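Local coordinates for putative gdp-fucose protein o-fucosyltransferase 1 (Caenorhabditis elegans, PDB 3ZY2), which belongs by name and sequence to the GDP-fucose protein O-fucosyltransferase family of the GT-B clan and binds guanosine-5'-diphosphate, at residues G18-G21 / N22-Q26. Numbering follows the deposited sequence.
With GDP (guanosine-5'-diphosphate), chain C.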
loop_
_atom_site.group_PDB
_atom_site.type_symbol
_atom_site.label_atom_id
_atom_site.label_comp_id
_atom_site.label_asym_id
_atom_site.label_seq_id
_atom_site.Cartn_x
_atom_site.Cartn_y
_atom_site.Cartn_z
ATOM N N GLY A 18 -11.236 -7.390 4.174
ATOM C CA GLY A 18 -11.818 -8.285 5.158
ATOM C C GLY A 18 -13.338 -8.307 5.222
ATOM O O GLY A 18 -14.043 -7.702 4.405
ATOM N N ARG A 19 -13.843 -9.059 6.191
ATOM C CA ARG A 19 -15.271 -9.215 6.396
ATOM C C ARG A 19 -15.821 -8.128 7.314
ATOM O O ARG A 19 -15.153 -7.115 7.527
ATOM C CB ARG A 19 -15.544 -10.619 6.894
ATOM C CG ARG A 19 -15.171 -11.625 5.773
ATOM C CD ARG A 19 -14.458 -12.796 6.394
ATOM N NE ARG A 19 -15.440 -13.831 6.570
ATOM C CZ ARG A 19 -15.319 -14.920 7.321
ATOM N NH1 ARG A 19 -14.234 -15.147 8.067
ATOM N NH2 ARG A 19 -16.333 -15.770 7.332
ATOM N N PHE A 20 -17.058 -8.283 7.786
ATOM C CA PHE A 20 -17.782 -7.146 8.396
ATOM C C PHE A 20 -17.065 -6.461 9.541
ATOM O O PHE A 20 -17.043 -5.213 9.612
ATOM C CB PHE A 20 -19.176 -7.578 8.836
ATOM C CG PHE A 20 -20.075 -6.444 9.227
ATOM C CD1 PHE A 20 -20.416 -5.458 8.299
ATOM C CD2 PHE A 20 -20.630 -6.390 10.503
ATOM C CE1 PHE A 20 -21.277 -4.419 8.652
ATOM C CE2 PHE A 20 -21.485 -5.381 10.873
ATOM C CZ PHE A 20 -21.819 -4.380 9.964
ATOM N N GLY A 21 -16.447 -7.246 10.417
ATOM C CA GLY A 21 -15.735 -6.628 11.536
ATOM C C GLY A 21 -14.587 -5.756 11.062
ATOM O O GLY A 21 -14.372 -4.675 11.600
ATOM N N ASN A 22 -13.847 -6.207 10.058
ATOM C CA ASN A 22 -12.767 -5.378 9.490
ATOM C C ASN A 22 -13.303 -4.112 8.809
ATOM O O ASN A 22 -12.714 -3.026 8.935
ATOM C CB ASN A 22 -11.934 -6.159 8.444
ATOM C CG ASN A 22 -11.099 -7.320 9.021
ATOM O OD1 ASN A 22 -10.353 -7.950 8.263
ATOM N ND2 ASN A 22 -11.224 -7.616 10.311
ATOM N N GLN A 23 -14.443 -4.233 8.130
ATOM C CA GLN A 23 -15.014 -3.125 7.374
ATOM C C GLN A 23 -15.486 -2.044 8.328
ATOM O O GLN A 23 -15.244 -0.846 8.097
ATOM C CB GLN A 23 -16.190 -3.605 6.554
ATOM C CG GLN A 23 -15.778 -4.558 5.435
ATOM C CD GLN A 23 -16.957 -5.269 4.843
ATOM O OE1 GLN A 23 -18.056 -4.704 4.739
ATOM N NE2 GLN A 23 -16.751 -6.550 4.460
ATOM N N VAL A 24 -16.170 -2.457 9.404
ATOM C CA VAL A 24 -16.631 -1.496 10.404
ATOM C C VAL A 24 -15.435 -0.849 11.102
ATOM O O VAL A 24 -15.440 0.347 11.344
ATOM C CB VAL A 24 -17.579 -2.150 11.427
ATOM C CG1 VAL A 24 -17.946 -1.170 12.541
ATOM C CG2 VAL A 24 -18.857 -2.621 10.718
ATOM N N ASP A 25 -14.405 -1.644 11.411
ATOM C CA ASP A 25 -13.190 -1.155 12.092
ATOM C C ASP A 25 -12.537 -0.005 11.299
ATOM O O ASP A 25 -12.199 1.050 11.863
ATOM C CB ASP A 25 -12.239 -2.337 12.308
ATOM C CG ASP A 25 -11.355 -2.157 13.506
ATOM O OD1 ASP A 25 -11.852 -1.683 14.553
ATOM O OD2 ASP A 25 -10.166 -2.484 13.397
ATOM N N GLN A 26 -12.433 -0.180 9.984
ATOM C CA GLN A 26 -11.854 0.876 9.141
ATOM C C GLN A 26 -12.859 2.012 8.951
ATOM O O GLN A 26 -12.473 3.181 8.908
ATOM C CB GLN A 26 -11.416 0.305 7.787
ATOM C CG GLN A 26 -10.138 -0.514 7.881
ATOM C CD GLN A 26 -9.500 -0.696 6.519
ATOM O OE1 GLN A 26 -10.046 -1.384 5.669
ATOM N NE2 GLN A 26 -8.347 -0.065 6.302
HETATM P PB GDP C . -12.893 -11.409 12.583
HETATM O O1B GDP C . -13.756 -12.133 13.549
HETATM O O2B GDP C . -12.058 -10.106 12.794
HETATM O O3B GDP C . -12.683 -12.161 11.133
HETATM O O3A GDP C . -14.387 -10.719 12.084
HETATM P PA GDP C . -14.787 -10.207 10.494
HETATM O O1A GDP C . -16.375 -9.841 11.114
HETATM O O2A GDP C . -14.051 -9.343 9.804
HETATM O "O5'" GDP C . -14.596 -11.902 9.938
HETATM C "C5'" GDP C . -15.627 -12.328 10.588
HETATM C "C4'" GDP C . -16.619 -13.095 10.099
HETATM O "O4'" GDP C . -17.004 -14.410 10.106
HETATM C "C3'" GDP C . -17.729 -12.304 10.366
HETATM O "O3'" GDP C . -18.415 -11.033 9.403
HETATM C "C2'" GDP C . -19.556 -13.398 9.840
HETATM O "O2'" GDP C . -19.564 -13.277 8.488
HETATM C "C1'" GDP C . -18.750 -14.571 10.370
HETATM N N9 GDP C . -18.935 -14.580 11.642
HETATM C C8 GDP C . -17.683 -14.333 12.948
HETATM N N7 GDP C . -18.662 -14.493 13.780
HETATM C C5 GDP C . -19.908 -14.715 13.629
HETATM C C6 GDP C . -21.469 -14.982 14.345
HETATM O O6 GDP C . -21.324 -14.933 15.477
HETATM N N1 GDP C . -22.143 -15.117 13.516
HETATM C C2 GDP C . -22.307 -15.170 12.285
HETATM N N2 GDP C . -23.085 -15.322 11.680
HETATM N N3 GDP C . -21.165 -14.985 11.214
HETATM C C4 GDP C . -20.002 -14.764 12.041
#
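The alpha-phosphate site of the guanosine-5'-diphosphate pocket lies at the N-terminal turn of helix 20-37, where the carbonyl of Arg-19 meets the amide N of Gln-23. Arg-19 stands at the N-cap; its carbonyl O accepts a hydrogen bond from Gln-23 N, 3.0 Å away, closing the first turn. In this turn the N-H groups of Gly-21 and Asn-22 point toward the ligand and bind the alpha phosphate, Gly-21 N to GDP O1A at 2.7 Å and Asn-22 N to GDP O2A at 3.2 Å. The helix dipole probably favours this anion. Glycine suits position 21 because, having no CB, it lets O1A come close to its N. This helix links parallel strands 10-13 and 40-42 in a beta-alpha-beta unit, consistent with the Rossmann-like domains of the GT-B clan, in which the N-terminus of a helix often meets a phosphate. Gln-23, with CG beside its own backbone N (chi1 -67°) and the chain extended beyond, folds its amide back to the preceding loop: NE2 donates to Gly-18 O at 2.9 Å, nearly straight at 169°, with Gly-18 O close to the plane of the Gln-23 amide. Its OE1 accepts from Ile-47 N, so both ends of the amide are used. Gly-18, with its positive phi and no CB, lets Asn-22 OD1 lie 3.4 Å from its CA. One turn on, Val-24 CG2 lies over a face of the Phe-20 ring, 3.7 Å from its centroid, a CH-pi contact. Tyr-316 and Phe-46 meet that ring edge-to-face. GDP O4' sits over one face of the Arg-19 guanidinium, offset toward its rim, with NH2 3.2 Å from O4'.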